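PDB 4OIF: beta-galactosidase from Geobacillus stearothermophilus, which probably hydrolyses terminal non-reducing beta-D-galactose residues in beta-D-galactosides, as a zinc-binding member of glycoside hydrolase family 42. Local coordinates for residues A[140-145]-A[244-249]; A[414-419]-A[471-476]. All coordinates share one frame; numbering follows the deposited sequence. Where two conformers were deposited one is given.

Contact 1 (A[140-145]-A[244-249])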
loop_
_atom_site.group_PDB
_atom_site.type_symbol
_atom_site.label_atom_id
_atom_site.label_comp_id
_atom_site.label_asym_id
_atom_site.label_seq_id
_atom_site.Cartn_x
_atom_site.Cartn_y
_atom_site.Cartn_z
ATOM N N LEU A 140 27.613 -8.373 -35.413
ATOM C CA LEU A 140 27.105 -7.076 -35.844
ATOM C C LEU A 140 28.235 -6.164 -36.323
ATOM O O LEU A 140 28.136 -5.598 -37.414
ATOM C CB LEU A 140 26.319 -6.394 -34.724
ATOM C CG LEU A 140 24.883 -6.888 -34.510
ATOM C CD1 LEU A 140 24.345 -6.346 -33.205
ATOM C CD2 LEU A 140 23.965 -6.521 -35.682
ATOM N N ALA A 141 29.303 -6.029 -35.536
ATOM C CA ALA A 141 30.404 -5.155 -35.947
ATOM C C ALA A 141 31.085 -5.688 -37.211
ATOM O O ALA A 141 31.493 -4.915 -38.070
ATOM C CB ALA A 141 31.423 -4.970 -34.818
ATOM N N GLU A 142 31.188 -7.002 -37.331
ATOM C CA GLU A 142 31.762 -7.601 -38.524
ATOM C C GLU A 142 30.973 -7.189 -39.745
ATOM O O GLU A 142 31.554 -6.802 -40.755
ATOM C CB GLU A 142 31.784 -9.133 -38.445
ATOM C CG GLU A 142 32.784 -9.728 -37.481
ATOM C CD GLU A 142 32.747 -11.254 -37.473
ATOM O OE1 GLU A 142 31.785 -11.834 -38.022
ATOM O OE2 GLU A 142 33.676 -11.867 -36.913
ATOM N N ARG A 143 29.645 -7.282 -39.654
ATOM C CA ARG A 143 28.814 -7.090 -40.833
ATOM C C ARG A 143 28.534 -5.624 -41.173
ATOM O O ARG A 143 28.485 -5.267 -42.347
ATOM C CB ARG A 143 27.490 -7.836 -40.681
ATOM C CG ARG A 143 26.633 -7.757 -41.916
ATOM C CD ARG A 143 25.360 -8.549 -41.772
ATOM N NE ARG A 143 25.618 -9.950 -42.002
ATOM C CZ ARG A 143 25.202 -10.614 -43.066
ATOM N NH1 ARG A 143 24.472 -10.000 -43.977
ATOM N NH2 ARG A 143 25.501 -11.897 -43.196
ATOM N N TYR A 144 28.365 -4.768 -40.170
ATOM C CA TYR A 144 27.916 -3.401 -40.438
ATOM C C TYR A 144 28.961 -2.330 -40.131
ATOM O O TYR A 144 28.755 -1.153 -40.425
ATOM C CB TYR A 144 26.627 -3.117 -39.655
ATOM C CG TYR A 144 25.551 -4.121 -39.973
ATOM C CD1 TYR A 144 24.949 -4.142 -41.218
ATOM C CD2 TYR A 144 25.166 -5.074 -39.047
ATOM C CE1 TYR A 144 23.978 -5.069 -41.533
ATOM C CE2 TYR A 144 24.203 -6.006 -39.350
ATOM C CZ TYR A 144 23.606 -5.996 -40.594
ATOM O OH TYR A 144 22.634 -6.924 -40.898
ATOM N N GLY A 145 30.087 -2.748 -39.559
ATOM C CA GLY A 145 31.070 -1.814 -39.057
ATOM C C GLY A 145 31.605 -0.834 -40.078
ATOM O O GLY A 145 31.919 0.307 -39.739
ATOM N N ARG A 244 35.211 -2.198 -29.986
ATOM C CA ARG A 244 36.479 -1.479 -29.989
ATOM C C ARG A 244 37.442 -2.095 -30.988
ATOM O O ARG A 244 38.151 -1.373 -31.699
ATOM C CB ARG A 244 37.121 -1.470 -28.607
ATOM C CG ARG A 244 36.352 -0.680 -27.559
ATOM C CD ARG A 244 36.074 0.739 -28.016
ATOM N NE ARG A 244 35.864 1.632 -26.877
ATOM C CZ ARG A 244 35.354 2.855 -26.973
ATOM N NH1 ARG A 244 34.985 3.347 -28.154
ATOM N NH2 ARG A 244 35.199 3.580 -25.878
ATOM N N GLU A 245 37.483 -3.427 -31.034
ATOM C CA GLU A 245 38.397 -4.071 -31.975
ATOM C C GLU A 245 38.077 -3.700 -33.418
ATOM O O GLU A 245 38.946 -3.270 -34.171
ATOM C CB GLU A 245 38.357 -5.592 -31.837
ATOM C CG GLU A 245 39.067 -6.139 -30.620
ATOM C CD GLU A 245 39.011 -7.657 -30.552
ATOM O OE1 GLU A 245 38.724 -8.302 -31.596
ATOM O OE2 GLU A 245 39.255 -8.194 -29.446
ATOM N N LEU A 246 36.818 -3.870 -33.797
ATOM C CA LEU A 246 36.446 -3.801 -35.195
ATOM C C LEU A 246 36.025 -2.406 -35.632
ATOM O O LEU A 246 36.130 -2.068 -36.806
ATOM C CB LEU A 246 35.329 -4.805 -35.477
ATOM C CG LEU A 246 35.730 -6.251 -35.165
ATOM C CD1 LEU A 246 34.603 -7.192 -35.481
ATOM C CD2 LEU A 246 36.955 -6.644 -35.956
ATOM N N THR A 247 35.548 -1.591 -34.701
ATOM C CA THR A 247 35.058 -0.266 -35.075
ATOM C C THR A 247 35.492 0.838 -34.103
ATOM O O THR A 247 34.656 1.554 -33.552
ATOM C CB THR A 247 33.503 -0.266 -35.191
ATOM O OG1 THR A 247 32.898 -0.748 -33.975
ATOM C CG2 THR A 247 33.051 -1.133 -36.359
ATOM N N PRO A 248 36.809 0.991 -33.903
ATOM C CA PRO A 248 37.359 1.933 -32.916
ATOM C C PRO A 248 36.989 3.384 -33.192
ATOM O O PRO A 248 37.065 4.221 -32.293
ATOM C CB PRO A 248 38.870 1.741 -33.067
ATOM C CG PRO A 248 39.036 1.325 -34.492
ATOM C CD PRO A 248 37.874 0.393 -34.725
ATOM N N HIS A 249 36.608 3.672 -34.431
ATOM C CA HIS A 249 36.273 5.010 -34.880
ATOM C C HIS A 249 34.788 5.292 -34.658
ATOM O O HIS A 249 34.299 6.398 -34.913
ATOM C CB HIS A 249 36.626 5.156 -36.363
ATOM C CG HIS A 249 35.873 4.211 -37.252
ATOM N ND1 HIS A 249 35.926 2.840 -37.096
ATOM C CD2 HIS A 249 35.044 4.439 -38.301
ATOM C CE1 HIS A 249 35.157 2.266 -38.005
ATOM N NE2 HIS A 249 34.615 3.214 -38.751
HETATM O O HOH W 1 31.661 3.258 -40.327
#
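Gly-145 and Thr-247 meet where two neighbouring outer helices of the TIM barrel, 127-144 and 218-246, reach their C-terminal ends. The tight part lies here: the methyl CG2 of Thr-247 comes to 3.4 Å from Gly-145 CA, directly against the glycine backbone. With OG1 of Thr-247 lying between the backbone N and the carbonyl carbon (chi1 55°), CG2 is turned across to helix 127-144 while the hydroxyl is kept for other partners. That hydroxyl is bonded to Leu-243 O, in the last turn of helix 218-246, and to Trp-153 NE1, which ties the buried Thr-247 to barrel strand 150-154. One turn before Gly-145, Ala-141 CB packs against Leu-246, with its closest approach to CD1 at 3.9 Å. Beyond that the contact loosens toward solvent. The same CD1 branch of Leu-246 reaches the aliphatic CG of Glu-142 at 3.7 Å, the two side chains slanting past each other, and the extended glutamate carries its carboxylate onward from there. At the other exposed margin the ring of His-249, which has a second conformer, turns an edge toward Gly-145 O without bonding to it, NE2 standing 4.1 Å away in the conformer described. A water lies near both: its weak arm to His-249 NE2, at 3.3 Å, is doubtful because it depends on that ring position, whereas it donates an ordinary hydrogen bond to Gly-145 O at 3.0 Å.

Contact 2 (A[414-419]-A[471-476])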
loop_
_atom_site.group_PDB
_atom_site.type_symbol
_atom_site.label_atom_id
_atom_site.label_comp_id
_atom_site.label_asym_id
_atom_site.label_seq_id
_atom_site.Cartn_x
_atom_site.Cartn_y
_atom_site.Cartn_z
ATOM N N ALA A 414 28.547 25.885 -10.268
ATOM C CA ALA A 414 28.438 24.447 -10.204
ATOM C C ALA A 414 27.578 24.035 -9.017
ATOM O O ALA A 414 27.664 24.637 -7.953
ATOM C CB ALA A 414 29.822 23.819 -10.114
ATOM N N ILE A 415 26.735 23.024 -9.222
ATOM C CA ILE A 415 26.037 22.343 -8.136
ATOM C C ILE A 415 26.574 20.903 -8.002
ATOM O O ILE A 415 26.545 20.126 -8.947
ATOM C CB ILE A 415 24.521 22.312 -8.370
ATOM C CG1 ILE A 415 23.962 23.732 -8.415
ATOM C CG2 ILE A 415 23.826 21.462 -7.297
ATOM C CD1 ILE A 415 22.447 23.796 -8.597
ATOM N N LEU A 416 27.081 20.554 -6.832
ATOM C CA LEU A 416 27.684 19.253 -6.629
ATOM C C LEU A 416 26.627 18.223 -6.218
ATOM O O LEU A 416 25.875 18.424 -5.265
ATOM C CB LEU A 416 28.800 19.349 -5.585
ATOM C CG LEU A 416 29.505 18.078 -5.114
ATOM C CD1 LEU A 416 30.191 17.383 -6.248
ATOM C CD2 LEU A 416 30.505 18.418 -4.007
ATOM N N TYR A 417 26.572 17.140 -6.984
ATOM C CA TYR A 417 25.688 16.019 -6.737
ATOM C C TYR A 417 26.530 14.751 -6.574
ATOM O O TYR A 417 27.559 14.604 -7.230
ATOM C CB TYR A 417 24.700 15.863 -7.886
ATOM C CG TYR A 417 23.864 14.609 -7.819
ATOM C CD1 TYR A 417 22.818 14.505 -6.913
ATOM C CD2 TYR A 417 24.107 13.534 -8.672
ATOM C CE1 TYR A 417 22.031 13.369 -6.851
ATOM C CE2 TYR A 417 23.328 12.385 -8.613
ATOM C CZ TYR A 417 22.285 12.313 -7.694
ATOM O OH TYR A 417 21.489 11.191 -7.594
ATOM N N ASP A 418 26.102 13.845 -5.699
ATOM C CA ASP A 418 26.830 12.598 -5.478
ATOM C C ASP A 418 25.856 11.418 -5.320
ATOM O O ASP A 418 24.986 11.420 -4.435
ATOM C CB ASP A 418 27.738 12.732 -4.253
ATOM C CG ASP A 418 28.704 11.575 -4.106
ATOM O OD1 ASP A 418 29.724 11.558 -4.812
ATOM O OD2 ASP A 418 28.456 10.689 -3.269
ATOM N N TRP A 419 26.005 10.428 -6.200
ATOM C CA TRP A 419 25.148 9.237 -6.233
ATOM C C TRP A 419 25.263 8.426 -4.953
ATOM O O TRP A 419 24.261 7.975 -4.393
ATOM C CB TRP A 419 25.496 8.349 -7.440
ATOM C CG TRP A 419 24.623 8.559 -8.676
ATOM C CD1 TRP A 419 23.471 7.889 -8.988
ATOM C CD2 TRP A 419 24.854 9.479 -9.760
ATOM N NE1 TRP A 419 22.968 8.339 -10.183
ATOM C CE2 TRP A 419 23.798 9.308 -10.684
ATOM C CE3 TRP A 419 25.854 10.421 -10.043
ATOM C CZ2 TRP A 419 23.703 10.060 -11.867
ATOM C CZ3 TRP A 419 25.763 11.166 -11.222
ATOM C CH2 TRP A 419 24.695 10.979 -12.118
ATOM N N LEU A 471 30.501 27.205 -6.025
ATOM C CA LEU A 471 30.193 25.790 -5.887
ATOM C C LEU A 471 29.153 25.580 -4.783
ATOM O O LEU A 471 29.351 25.964 -3.628
ATOM C CB LEU A 471 31.455 24.982 -5.587
ATOM C CG LEU A 471 31.199 23.484 -5.380
ATOM C CD1 LEU A 471 30.509 22.891 -6.596
ATOM C CD2 LEU A 471 32.483 22.739 -5.088
ATOM N N ILE A 472 28.041 24.964 -5.162
ATOM C CA ILE A 472 26.919 24.724 -4.273
ATOM C C ILE A 472 26.789 23.225 -3.988
ATOM O O ILE A 472 26.475 22.444 -4.875
ATOM C CB ILE A 472 25.613 25.282 -4.897
ATOM C CG1 ILE A 472 25.738 26.795 -5.091
ATOM C CG2 ILE A 472 24.383 24.928 -4.056
ATOM C CD1 ILE A 472 24.644 27.406 -5.947
ATOM N N ALA A 473 27.045 22.828 -2.747
ATOM C CA ALA A 473 26.996 21.416 -2.358
ATOM C C ALA A 473 26.023 21.175 -1.203
ATOM O O ALA A 473 26.439 21.052 -0.055
ATOM C CB ALA A 473 28.385 20.933 -1.974
ATOM N N PRO A 474 24.722 21.105 -1.501
ATOM C CA PRO A 474 23.720 20.956 -0.439
ATOM C C PRO A 474 23.601 19.518 0.077
ATOM O O PRO A 474 23.753 18.569 -0.711
ATOM C CB PRO A 474 22.416 21.383 -1.121
ATOM C CG PRO A 474 22.812 21.940 -2.450
ATOM C CD PRO A 474 24.106 21.309 -2.816
ATOM N N MET A 475 23.311 19.370 1.371
ATOM C CA MET A 475 23.061 18.053 1.970
ATOM C C MET A 475 24.092 17.007 1.549
ATOM O O MET A 475 23.733 15.914 1.105
ATOM C CB MET A 475 21.667 17.553 1.601
ATOM C CG MET A 475 20.567 18.486 2.011
ATOM S SD MET A 475 18.946 17.823 1.596
ATOM C CE MET A 475 18.910 16.446 2.737
ATOM N N LEU A 476 25.367 17.365 1.654
ATOM C CA LEU A 476 26.437 16.445 1.303
ATOM C C LEU A 476 26.727 15.572 2.510
ATOM O O LEU A 476 27.837 15.587 3.045
ATOM C CB LEU A 476 27.685 17.200 0.859
ATOM C CG LEU A 476 28.728 16.325 0.154
ATOM C CD1 LEU A 476 28.149 15.698 -1.102
ATOM C CD2 LEU A 476 29.969 17.138 -0.164
HETATM O O HOH W 2 25.326 17.547 -2.664
#
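Ala-414 and Leu-471, with Ile-415 and Ile-472 next to them, pair two inner strands in the parallel part of the trimerisation domain's mixed sheet. Ile-472 bonds both ways along the ladder: its N gives to Ala-414 O at 2.8 Å (161° at the hydrogen), and its O takes the N-H of Leu-416 at 2.8 Å. Ile-415 and Ile-472 share one face and one rotamer class (both chi1 -62°), each with CG1 beside its own backbone N; Ile-415 CG1 meets Ile-472 CB at 4.2 Å. On the other face Leu-471 CD1 reaches Ala-414 CB at 3.7 Å and also touches Leu-416 CB. Leu-416 holds CG opposite its backbone N (chi1 175°), which brings CD2 against both Ala-473 CB and Leu-476 CD2. Where the strands part, a water donates to both Leu-416 O and Pro-474 O, 2.8 and 2.7 Å away. Asp-418 N-caps helix 419-427 through OD2 to Asn-421 N, while OD1 forms a salt bridge with Lys-461. Helices 419-427 and 438-451 lead from 413-416 to 456-459 in a beta-alpha-beta crossover; strand 456-459 flanks 413-416, strand 496-500 flanks 470-473, and helix 438-451 covers the isoleucine face through Tyr-446 and Phe-449.

The two contacts lie on opposite sides of the chain's centre, with their own centres about 39 Å apart, and share no helix or strand. Contact 1 belongs to the outer helical layer of the catalytic barrel and is half exposed: it joins two helix ends and the residues just after them, by apolar touches and a water bridge with one weak, doubtful arm. Contact 2 is fully buried in the trimerisation domain and joins adjacent strands, so direct backbone hydrogen bonds set its register and aliphatic side chains fill both faces. Water serves both, but contact 2 uses it inside the core between two carbonyls, contact 1 at its exposed margin.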